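Local coordinates for fat acid-binding protein (Eubacterium ventriosum, PDB 3NYI), which probably binds long-chain fatty acids, as a member of the DegV family, and holds a stearic acid molecule in this crystal structure, at residues A[72-77]-A[104-109]; A[85-90]-A[117-122]; A[165-170]-A[218-223]; A[191-196]-A[207-212]. All blocks are in the same frame, centred on the assembly; numbering follows the deposited sequence.

Contact 1 of 4, residues A[72-77]-A[104-109]; sequences SYADVF and INAKSL
Ala-106 is the bump and the surface of helix 70-81 around Tyr-73, Ala-74 and Phe-77 is the hollow in this helix-helix packing, where two helices covering one face of the N-terminal sheet of the DegV fold cross at -47°. Their axes come within 8.2 Å of each other, a close approach that the small alanines permit: the CA atoms of Ala-74 and Ala-106 are only 4.6 Å apart. The methyl of Ala-106 sinks between residues of the facing helix until its CB is 3.4 Å from CB of Tyr-73 and 3.5 Å from the backbone N of Ala-74. In return, CB of Ala-74 meets Leu-109 CD2 at 4.0 Å, one turn further along. The phenol of Tyr-73 then turns off toward the sheet, touching Cys-89 and Thr-91, and its OH is hydrogen-bonded to Ser-99. Phe-77 closes the hollow at the other end. With CG anti to its own carbonyl carbon (chi1 -63°), the ring reaches across to the second helix, while one face lies over the carbonyl oxygen of Tyr-73, a turn earlier. Ring atom CE2 of Phe-77 is 4.0 Å from Ala-106 CB, and the ring presents its edge to the backbone N of Lys-107, 3.8 Å from CD2.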
# COMPACT_ATOMS: atom_id res chain seq x y z
N SER A 72 3.26 -12.49 -15.68
CA SER A 72 2.24 -11.43 -15.57
C SER A 72 2.83 -10.03 -15.75
O SER A 72 2.29 -9.20 -16.48
CB SER A 72 1.53 -11.51 -14.22
OG SER A 72 0.69 -12.64 -14.17
N TYR A 73 3.92 -9.77 -15.04
CA TYR A 73 4.66 -8.53 -15.25
C TYR A 73 5.18 -8.45 -16.69
O TYR A 73 5.04 -7.43 -17.35
CB TYR A 73 5.84 -8.46 -14.30
CG TYR A 73 5.52 -7.96 -12.90
CD1 TYR A 73 5.67 -8.80 -11.80
CD2 TYR A 73 5.12 -6.65 -12.69
CE1 TYR A 73 5.40 -8.34 -10.50
CE2 TYR A 73 4.85 -6.19 -11.41
CZ TYR A 73 4.99 -7.03 -10.32
OH TYR A 73 4.73 -6.54 -9.06
N ALA A 74 5.79 -9.53 -17.15
CA ALA A 74 6.46 -9.53 -18.45
C ALA A 74 5.50 -9.18 -19.60
O ALA A 74 5.85 -8.41 -20.48
CB ALA A 74 7.13 -10.88 -18.72
N ASP A 75 4.30 -9.76 -19.58
CA ASP A 75 3.31 -9.46 -20.61
C ASP A 75 2.90 -7.98 -20.62
O ASP A 75 2.70 -7.38 -21.67
CB ASP A 75 2.09 -10.37 -20.47
CG ASP A 75 2.40 -11.84 -20.82
OD1 ASP A 75 3.46 -12.14 -21.41
OD2 ASP A 75 1.56 -12.70 -20.49
N VAL A 76 2.78 -7.38 -19.44
CA VAL A 76 2.49 -5.95 -19.36
C VAL A 76 3.68 -5.13 -19.88
O VAL A 76 3.51 -4.25 -20.74
CB VAL A 76 2.11 -5.53 -17.93
CG1 VAL A 76 1.98 -4.01 -17.82
CG2 VAL A 76 0.82 -6.22 -17.52
N PHE A 77 4.88 -5.41 -19.37
CA PHE A 77 6.06 -4.68 -19.83
C PHE A 77 6.20 -4.78 -21.35
O PHE A 77 6.45 -3.79 -22.03
CB PHE A 77 7.34 -5.20 -19.17
CG PHE A 77 7.39 -5.02 -17.67
CD1 PHE A 77 6.46 -4.24 -17.00
CD2 PHE A 77 8.39 -5.63 -16.93
CE1 PHE A 77 6.51 -4.09 -15.62
CE2 PHE A 77 8.46 -5.50 -15.55
CZ PHE A 77 7.52 -4.72 -14.90
N ILE A 104 11.63 -7.65 -11.46
CA ILE A 104 13.01 -7.58 -11.93
C ILE A 104 13.27 -8.70 -12.94
O ILE A 104 13.84 -8.48 -14.02
CB ILE A 104 14.02 -7.71 -10.77
CG1 ILE A 104 13.99 -6.45 -9.89
CG2 ILE A 104 15.43 -7.88 -11.33
CD1 ILE A 104 14.33 -5.19 -10.64
N ASN A 105 12.87 -9.91 -12.59
CA ASN A 105 13.02 -11.02 -13.53
C ASN A 105 12.24 -10.78 -14.82
O ASN A 105 12.69 -11.16 -15.90
CB ASN A 105 12.65 -12.36 -12.90
CG ASN A 105 13.79 -12.94 -12.07
OD1 ASN A 105 14.54 -12.21 -11.42
ND2 ASN A 105 13.94 -14.26 -12.11
N ALA A 106 11.09 -10.13 -14.71
CA ALA A 106 10.26 -9.88 -15.89
C ALA A 106 10.89 -8.83 -16.80
O ALA A 106 10.85 -8.95 -18.04
CB ALA A 106 8.86 -9.46 -15.48
N LYS A 107 11.47 -7.79 -16.20
CA LYS A 107 12.23 -6.81 -16.97
C LYS A 107 13.33 -7.50 -17.79
O LYS A 107 13.50 -7.22 -18.99
CB LYS A 107 12.82 -5.73 -16.05
CG LYS A 107 13.90 -4.90 -16.72
CD LYS A 107 14.41 -3.82 -15.78
CE LYS A 107 15.56 -3.05 -16.39
NZ LYS A 107 15.93 -1.89 -15.52
N SER A 108 14.06 -8.40 -17.15
CA SER A 108 15.13 -9.12 -17.84
C SER A 108 14.60 -9.96 -18.99
O SER A 108 15.17 -9.96 -20.08
CB SER A 108 15.92 -10.00 -16.86
OG SER A 108 16.68 -9.20 -15.98
N LEU A 109 13.51 -10.68 -18.75
CA LEU A 109 12.84 -11.45 -19.80
C LEU A 109 12.54 -10.59 -21.03
O LEU A 109 12.82 -10.99 -22.17
CB LEU A 109 11.54 -12.03 -19.27
CG LEU A 109 11.31 -13.53 -19.32
CD1 LEU A 109 12.09 -14.20 -18.20
CD2 LEU A 109 9.83 -13.83 -19.19

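Contact 2 of 4, residues A[85-90]-A[117-122]; sequences FPVVCF and ANICVI
Val-87 and Ile-119 open a run of parallel pairs in which strand 87-91 lies beside strand 119-123, the two outer members of a beta-alpha-beta crossover through helix 99-113. Four backbone hydrogen bonds carry the register. Val-87 gives its N-H to Asn-118 O and takes that of Cys-120 on its own O; Cys-89 repeats the pattern with Cys-120 O and Ile-122 N. The last of these, Ile-122 N to Cys-89 O, spans 2.7 Å and is nearly straight at 170°. Weaker CA-H...O contacts fill the intervals, such as Val-88 CA to Cys-120 O at 3.4 Å. Before the strands begin, a water bridges the gap, donating to Phe-85 O and accepting from Asn-118 N.

The apolar contacts gather on the face that bears Val-88, Cys-120, Phe-90 and Ile-122. CD1 of Ile-122 is the shared tip: it lies 3.7 Å from Val-88 CG1 and also makes an off-centre CH-pi contact with the Phe-90 ring, 4.2 Å from the centroid. At the exposed end, Asn-118 has CG anti to its backbone N (chi1 -179°), which lays its amide along Pro-86, with ND2 3.6 Å from Pro-86 CB. That ND2 is buried here without a polar partner.

Strand 6-10 hydrogen-bonds to the other edge of strand 87-91. Helix 148-161 covers the face of Val-88 and Ile-122, where Phe-138 also meets the Phe-90 ring edge-to-face, while helices 70-81 and 99-113 cover the face of Cys-89 and Val-121.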
# COMPACT_ATOMS: atom_id res chain seq x y z
N PHE A 85 6.83 2.79 -25.51
CA PHE A 85 6.63 3.46 -24.23
C PHE A 85 7.69 3.06 -23.21
O PHE A 85 7.95 1.86 -23.02
CB PHE A 85 5.26 3.10 -23.63
CG PHE A 85 4.11 3.84 -24.24
CD1 PHE A 85 3.91 5.19 -23.97
CD2 PHE A 85 3.18 3.17 -25.02
CE1 PHE A 85 2.82 5.87 -24.51
CE2 PHE A 85 2.10 3.84 -25.56
CZ PHE A 85 1.92 5.20 -25.30
N PRO A 86 8.29 4.05 -22.52
CA PRO A 86 9.12 3.76 -21.36
C PRO A 86 8.20 3.32 -20.22
O PRO A 86 7.07 3.80 -20.14
CB PRO A 86 9.76 5.12 -21.02
CG PRO A 86 9.44 6.02 -22.15
CD PRO A 86 8.19 5.50 -22.79
N VAL A 87 8.67 2.43 -19.36
CA VAL A 87 7.82 1.89 -18.30
C VAL A 87 8.40 2.17 -16.92
O VAL A 87 9.60 2.01 -16.70
CB VAL A 87 7.65 0.35 -18.47
CG1 VAL A 87 6.96 -0.24 -17.24
CG2 VAL A 87 6.90 0.02 -19.73
N VAL A 88 7.55 2.59 -15.99
CA VAL A 88 7.97 2.68 -14.60
C VAL A 88 7.04 1.85 -13.73
O VAL A 88 5.83 2.06 -13.73
CB VAL A 88 7.94 4.14 -14.07
CG1 VAL A 88 8.53 4.19 -12.69
CG2 VAL A 88 8.71 5.05 -15.01
N CYS A 89 7.61 0.92 -12.98
CA CYS A 89 6.81 -0.05 -12.24
C CYS A 89 7.09 -0.03 -10.74
O CYS A 89 8.23 -0.24 -10.32
CB CYS A 89 7.10 -1.45 -12.82
SG CYS A 89 6.22 -2.78 -11.99
N PHE A 90 6.05 0.21 -9.93
CA PHE A 90 6.17 0.22 -8.47
C PHE A 90 5.65 -1.08 -7.85
O PHE A 90 4.63 -1.61 -8.27
CB PHE A 90 5.35 1.36 -7.86
CG PHE A 90 5.83 2.72 -8.26
CD1 PHE A 90 6.66 3.44 -7.42
CD2 PHE A 90 5.43 3.28 -9.47
CE1 PHE A 90 7.10 4.71 -7.78
CE2 PHE A 90 5.86 4.55 -9.83
CZ PHE A 90 6.70 5.26 -8.99
N ALA A 117 14.63 -1.40 -24.78
CA ALA A 117 13.44 -1.05 -24.02
C ALA A 117 13.81 -0.31 -22.74
O ALA A 117 14.84 -0.60 -22.13
CB ALA A 117 12.65 -2.29 -23.68
N ASN A 118 12.98 0.65 -22.34
CA ASN A 118 13.21 1.36 -21.09
C ASN A 118 12.22 0.96 -19.99
O ASN A 118 11.05 1.35 -20.02
CB ASN A 118 13.17 2.87 -21.29
CG ASN A 118 13.43 3.63 -20.00
OD1 ASN A 118 14.54 4.12 -19.77
ND2 ASN A 118 12.42 3.72 -19.13
N ILE A 119 12.69 0.17 -19.04
CA ILE A 119 11.86 -0.33 -17.95
C ILE A 119 12.56 -0.05 -16.64
O ILE A 119 13.68 -0.51 -16.42
CB ILE A 119 11.63 -1.85 -18.08
CG1 ILE A 119 10.98 -2.20 -19.42
CG2 ILE A 119 10.76 -2.36 -16.92
CD1 ILE A 119 10.84 -3.70 -19.65
N CYS A 120 11.91 0.71 -15.77
CA CYS A 120 12.44 1.02 -14.45
C CYS A 120 11.56 0.36 -13.37
O CYS A 120 10.36 0.62 -13.30
CB CYS A 120 12.48 2.54 -14.25
SG CYS A 120 12.89 3.02 -12.56
N VAL A 121 12.15 -0.51 -12.56
CA VAL A 121 11.38 -1.21 -11.52
C VAL A 121 11.77 -0.62 -10.17
O VAL A 121 12.95 -0.53 -9.85
CB VAL A 121 11.64 -2.74 -11.54
CG1 VAL A 121 10.90 -3.44 -10.38
CG2 VAL A 121 11.23 -3.33 -12.88
N ILE A 122 10.76 -0.20 -9.41
CA ILE A 122 11.00 0.44 -8.13
C ILE A 122 10.39 -0.33 -6.97
O ILE A 122 9.17 -0.56 -6.93
CB ILE A 122 10.42 1.87 -8.12
CG1 ILE A 122 11.08 2.74 -9.20
CG2 ILE A 122 10.53 2.49 -6.72
CD1 ILE A 122 10.34 4.03 -9.47
O HOH W 1 10.54 1.14 -23.84

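Contact 3 of 4, residues A[165-170]-A[218-223]; sequences FFTVGS and NSVLQV. With STE (stearic acid), chain C.
Val-220 presses both its methyls against the backbone of strand 163-167, where helix 213-231 packs on one face of the C-terminal sheet. CG1 of Val-220 sits 3.3 Å from Phe-165 O, and Val-220 CG2 is 3.5 Å from Phe-166 C. Strand and helix run nearly antiparallel, at 166°, so Phe-165 meets Val-223 one turn further along: ring atom CD1 of Phe-165 is 3.5 Å from Val-223 CG1.

Phe-166 leaves the opposite face of the strand and can be followed outward along the stearic acid. Its CB touches C16 of the ligand at 3.6 Å. CG keeps to C16 as well, held between the backbone N and the carbonyl carbon (chi1 68°), a crowded position that turns the ring over the acyl chain. CD1 touches both C16 and C14, and CD2 and CE2 approach C14. At the far end CE1 and CZ meet C14 and C13, each 3.7 Å from C13. C14 thus stands 3.5 Å above the ring plane, over its centre. A serine in place of Phe-166 would probably leave this stretch of the acyl chain without its aromatic floor and free to shift.

No hydrogen bond crosses between strand and helix, and the ring offers the ligand only apolar surface. This chemistry is consistent with the hydrocarbon tail being held by shape and apolar contact, whereas Ser-97 and Thr-65 hydrogen-bond to the stearic acid.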
# COMPACT_ATOMS: atom_id res chain seq x y z
N PHE A 165 0.15 4.98 9.81
CA PHE A 165 -0.19 4.83 11.21
C PHE A 165 -1.53 4.13 11.27
O PHE A 165 -2.51 4.62 10.71
CB PHE A 165 -0.30 6.22 11.85
CG PHE A 165 0.95 7.04 11.75
CD1 PHE A 165 2.03 6.77 12.57
CD2 PHE A 165 1.06 8.05 10.80
CE1 PHE A 165 3.21 7.51 12.47
CE2 PHE A 165 2.24 8.79 10.69
CZ PHE A 165 3.32 8.52 11.54
N PHE A 166 -1.60 2.98 11.92
CA PHE A 166 -2.83 2.20 11.83
C PHE A 166 -3.02 1.23 12.96
O PHE A 166 -2.11 1.01 13.78
CB PHE A 166 -2.92 1.47 10.48
CG PHE A 166 -1.91 0.36 10.28
CD1 PHE A 166 -2.31 -0.97 10.29
CD2 PHE A 166 -0.57 0.65 10.03
CE1 PHE A 166 -1.40 -2.01 10.07
CE2 PHE A 166 0.36 -0.38 9.81
CZ PHE A 166 -0.07 -1.72 9.82
N THR A 167 -4.21 0.64 13.01
CA THR A 167 -4.49 -0.42 13.96
C THR A 167 -5.25 -1.55 13.25
O THR A 167 -5.69 -1.38 12.11
CB THR A 167 -5.25 0.11 15.19
OG1 THR A 167 -5.25 -0.88 16.22
CG2 THR A 167 -6.69 0.49 14.83
N VAL A 168 -5.35 -2.69 13.91
CA VAL A 168 -6.03 -3.86 13.34
C VAL A 168 -6.89 -4.52 14.41
O VAL A 168 -6.84 -4.12 15.57
CB VAL A 168 -5.02 -4.86 12.78
CG1 VAL A 168 -4.25 -4.23 11.60
CG2 VAL A 168 -4.06 -5.31 13.89
N GLY A 169 -7.69 -5.53 14.04
CA GLY A 169 -8.61 -6.13 14.99
C GLY A 169 -8.02 -7.19 15.91
O GLY A 169 -8.59 -7.52 16.95
N SER A 170 -6.86 -7.71 15.54
CA SER A 170 -6.21 -8.79 16.28
C SER A 170 -4.83 -9.00 15.69
O SER A 170 -4.52 -8.42 14.65
CB SER A 170 -7.01 -10.09 16.14
OG SER A 170 -6.94 -10.58 14.81
N ASN A 218 -7.84 6.65 18.46
CA ASN A 218 -7.33 7.91 19.01
C ASN A 218 -5.82 7.87 19.17
O ASN A 218 -5.14 8.87 18.95
CB ASN A 218 -8.03 8.27 20.32
CG ASN A 218 -9.45 8.75 20.10
OD1 ASN A 218 -9.78 9.30 19.05
ND2 ASN A 218 -10.31 8.53 21.09
N SER A 219 -5.28 6.72 19.54
CA SER A 219 -3.83 6.59 19.69
C SER A 219 -3.13 6.66 18.34
O SER A 219 -2.06 7.26 18.24
CB SER A 219 -3.45 5.28 20.39
OG SER A 219 -3.98 5.26 21.70
N VAL A 220 -3.72 6.02 17.32
CA VAL A 220 -3.22 6.15 15.96
C VAL A 220 -3.05 7.63 15.60
O VAL A 220 -2.01 8.04 15.09
CB VAL A 220 -4.12 5.45 14.91
CG1 VAL A 220 -3.77 5.90 13.49
CG2 VAL A 220 -3.99 3.94 15.02
N LEU A 221 -4.09 8.43 15.86
CA LEU A 221 -4.07 9.86 15.55
C LEU A 221 -2.99 10.60 16.33
O LEU A 221 -2.33 11.50 15.80
CB LEU A 221 -5.43 10.51 15.80
CG LEU A 221 -6.55 10.20 14.81
CD1 LEU A 221 -7.88 10.73 15.32
CD2 LEU A 221 -6.23 10.79 13.44
N GLN A 222 -2.81 10.24 17.59
CA GLN A 222 -1.81 10.93 18.39
C GLN A 222 -0.39 10.62 17.91
O GLN A 222 0.47 11.50 17.87
CB GLN A 222 -1.98 10.62 19.89
CG GLN A 222 -3.17 11.34 20.48
CD GLN A 222 -3.16 12.84 20.16
OE1 GLN A 222 -2.20 13.55 20.47
NE2 GLN A 222 -4.23 13.31 19.53
N VAL A 223 -0.15 9.37 17.51
CA VAL A 223 1.15 9.02 16.96
C VAL A 223 1.41 9.75 15.62
O VAL A 223 2.53 10.22 15.35
CB VAL A 223 1.29 7.49 16.74
CG1 VAL A 223 2.55 7.20 15.99
CG2 VAL A 223 1.29 6.77 18.08
C1 STE C . 2.73 -12.00 -1.21
O1 STE C . 3.78 -11.94 -1.78
O2 STE C . 2.27 -13.07 -0.94
C2 STE C . 2.10 -10.71 -0.64
C3 STE C . 2.41 -10.58 0.88
C4 STE C . 1.67 -9.35 1.46
C5 STE C . 2.15 -9.05 2.90
C6 STE C . 1.36 -7.85 3.48
C7 STE C . 1.74 -7.58 4.95
C8 STE C . 1.04 -6.28 5.42
C9 STE C . 1.36 -5.97 6.90
C10 STE C . 0.55 -4.71 7.32
C11 STE C . 1.24 -3.47 6.75
C12 STE C . 0.32 -2.50 5.98
C13 STE C . -1.17 -2.56 6.38
C14 STE C . -1.64 -1.09 6.55
C15 STE C . -3.18 -0.99 6.56
C16 STE C . -3.58 0.40 7.10
C17 STE C . -3.62 1.43 5.95
C18 STE C . -4.18 2.78 6.43

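Contact 4 of 4, residues A[191-196]-A[207-212]; sequences LGVKPV and GGIGRN
Lys-194 NZ is gripped by two carbonyls, Arg-211 O at 2.8 Å across the contact and Gly-192 O at 3.0 Å within its own segment. It stands at the open end of a beta hairpin formed by strands 194-200 and 203-210, the latter an outermost strand of the C-terminal sheet. The chain of Lys-194 bends at its second torsion (chi2 86°) and then runs extended, which brings the ammonium back to these two oxygens. It approaches Arg-211 O on a lone pair but is tilted from the plane of the Gly-192 carbonyl. A methionine in place of Lys-194 would probably leave both carbonyls without this donor and the segment ends less firmly joined.

Along the ladder, Lys-194 and Gly-210 form a hydrogen-bonded antiparallel pair. Lys-194 N to Gly-210 O is nearly straight at 175°, whereas the return bond from Gly-210 N is bent to 139°. Further on, Gly-207 and Gly-208 both face Val-196 in a classic beta bulge: Gly-207 N donates to Val-196 O at 2.7 Å, and Val-196 N reaches Gly-208 O from well above the carbonyl plane. Helix 213-231 covers the side chain of Val-196.

Val-193 spreads its two methyls, CG1 against Ile-209 CB at 3.7 Å and CG2 over one face of the Arg-211 guanidinium. Gly-192 has no CB, which at this spot would collide with Arg-211 NH1. That same NH1 donates in the guanidinium plane to a lone pair of Leu-191 O, at 2.7 Å.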
# COMPACT_ATOMS: atom_id res chain seq x y z
N LEU A 191 -3.77 -11.35 26.11
CA LEU A 191 -5.16 -11.48 25.72
C LEU A 191 -5.88 -10.13 25.68
O LEU A 191 -5.84 -9.36 26.64
CB LEU A 191 -5.89 -12.44 26.67
CG LEU A 191 -7.41 -12.58 26.49
CD1 LEU A 191 -7.71 -13.18 25.13
CD2 LEU A 191 -8.03 -13.42 27.62
N GLY A 192 -6.54 -9.85 24.56
CA GLY A 192 -7.33 -8.65 24.41
C GLY A 192 -6.61 -7.45 23.79
O GLY A 192 -7.26 -6.48 23.41
N VAL A 193 -5.29 -7.52 23.69
CA VAL A 193 -4.52 -6.37 23.23
C VAL A 193 -4.43 -6.29 21.71
O VAL A 193 -4.35 -7.30 21.02
CB VAL A 193 -3.10 -6.34 23.85
CG1 VAL A 193 -2.37 -5.06 23.46
CG2 VAL A 193 -3.19 -6.46 25.37
N LYS A 194 -4.48 -5.06 21.19
CA LYS A 194 -4.22 -4.79 19.78
C LYS A 194 -3.12 -3.73 19.69
O LYS A 194 -2.98 -2.88 20.58
CB LYS A 194 -5.47 -4.30 19.04
CG LYS A 194 -6.64 -5.28 19.03
CD LYS A 194 -7.48 -5.10 20.28
CE LYS A 194 -8.75 -5.93 20.26
NZ LYS A 194 -9.50 -5.75 21.53
N PRO A 195 -2.33 -3.80 18.62
CA PRO A 195 -1.22 -2.87 18.40
C PRO A 195 -1.64 -1.60 17.67
O PRO A 195 -2.58 -1.60 16.87
CB PRO A 195 -0.28 -3.67 17.51
CG PRO A 195 -1.23 -4.54 16.68
CD PRO A 195 -2.34 -4.91 17.64
N VAL A 196 -0.95 -0.51 17.98
CA VAL A 196 -0.91 0.62 17.08
C VAL A 196 0.38 0.38 16.32
O VAL A 196 1.43 0.16 16.92
CB VAL A 196 -0.78 1.95 17.83
CG1 VAL A 196 -0.56 3.10 16.85
CG2 VAL A 196 -2.02 2.20 18.70
N GLY A 207 3.92 1.01 17.55
CA GLY A 207 3.84 2.40 17.97
C GLY A 207 3.00 2.63 19.22
O GLY A 207 2.86 3.77 19.67
N GLY A 208 2.44 1.57 19.79
CA GLY A 208 1.58 1.68 20.96
C GLY A 208 0.69 0.44 21.09
O GLY A 208 0.75 -0.45 20.24
N ILE A 209 -0.10 0.37 22.15
CA ILE A 209 -1.06 -0.73 22.33
C ILE A 209 -2.37 -0.24 22.95
O ILE A 209 -2.47 0.90 23.40
CB ILE A 209 -0.53 -1.90 23.22
CG1 ILE A 209 -0.42 -1.46 24.68
CG2 ILE A 209 0.79 -2.46 22.69
CD1 ILE A 209 0.60 -0.39 24.93
N GLY A 210 -3.37 -1.11 22.97
CA GLY A 210 -4.65 -0.79 23.59
C GLY A 210 -5.64 -1.92 23.42
O GLY A 210 -5.28 -2.99 22.90
N ARG A 211 -6.88 -1.70 23.83
CA ARG A 211 -7.89 -2.76 23.84
C ARG A 211 -9.19 -2.32 23.18
O ARG A 211 -9.86 -3.12 22.52
CB ARG A 211 -8.19 -3.19 25.28
CG ARG A 211 -7.01 -3.84 25.98
CD ARG A 211 -7.33 -4.13 27.44
NE ARG A 211 -6.18 -4.69 28.14
CZ ARG A 211 -5.81 -5.96 28.07
NH1 ARG A 211 -6.50 -6.82 27.33
NH2 ARG A 211 -4.74 -6.37 28.75
N ASN A 212 -9.55 -1.06 23.37
CA ASN A 212 -10.80 -0.53 22.84
C ASN A 212 -10.59 0.07 21.45
O ASN A 212 -9.68 0.85 21.25
CB ASN A 212 -11.35 0.52 23.81
CG ASN A 212 -12.58 1.22 23.28
OD1 ASN A 212 -12.49 2.30 22.70
ND2 ASN A 212 -13.75 0.61 23.50

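The four contacts form two groups at opposite ends of the molecule, with stearic acid between them. Contacts 1 and 2, centres 10 Å apart, interlock: Lys-107 NZ of one helix bonds to Ile-119 O of the sheet, and Cys-89 SG lies 3.7 Å from both Tyr-73 CE2 and Phe-77 CZ. Contacts 3 and 4, centres 9 Å apart, share a sheet, and Thr-167 OG1 probably bonds to Pro-195 O across neighbouring strands. Between contacts 1 and 3 the centres are 37 Å apart. The ligand touches contact 3 directly, whereas the side chains of Tyr-73 in contact 1 and Pro-195 in contact 4 stay about 9 and 10 Å from it.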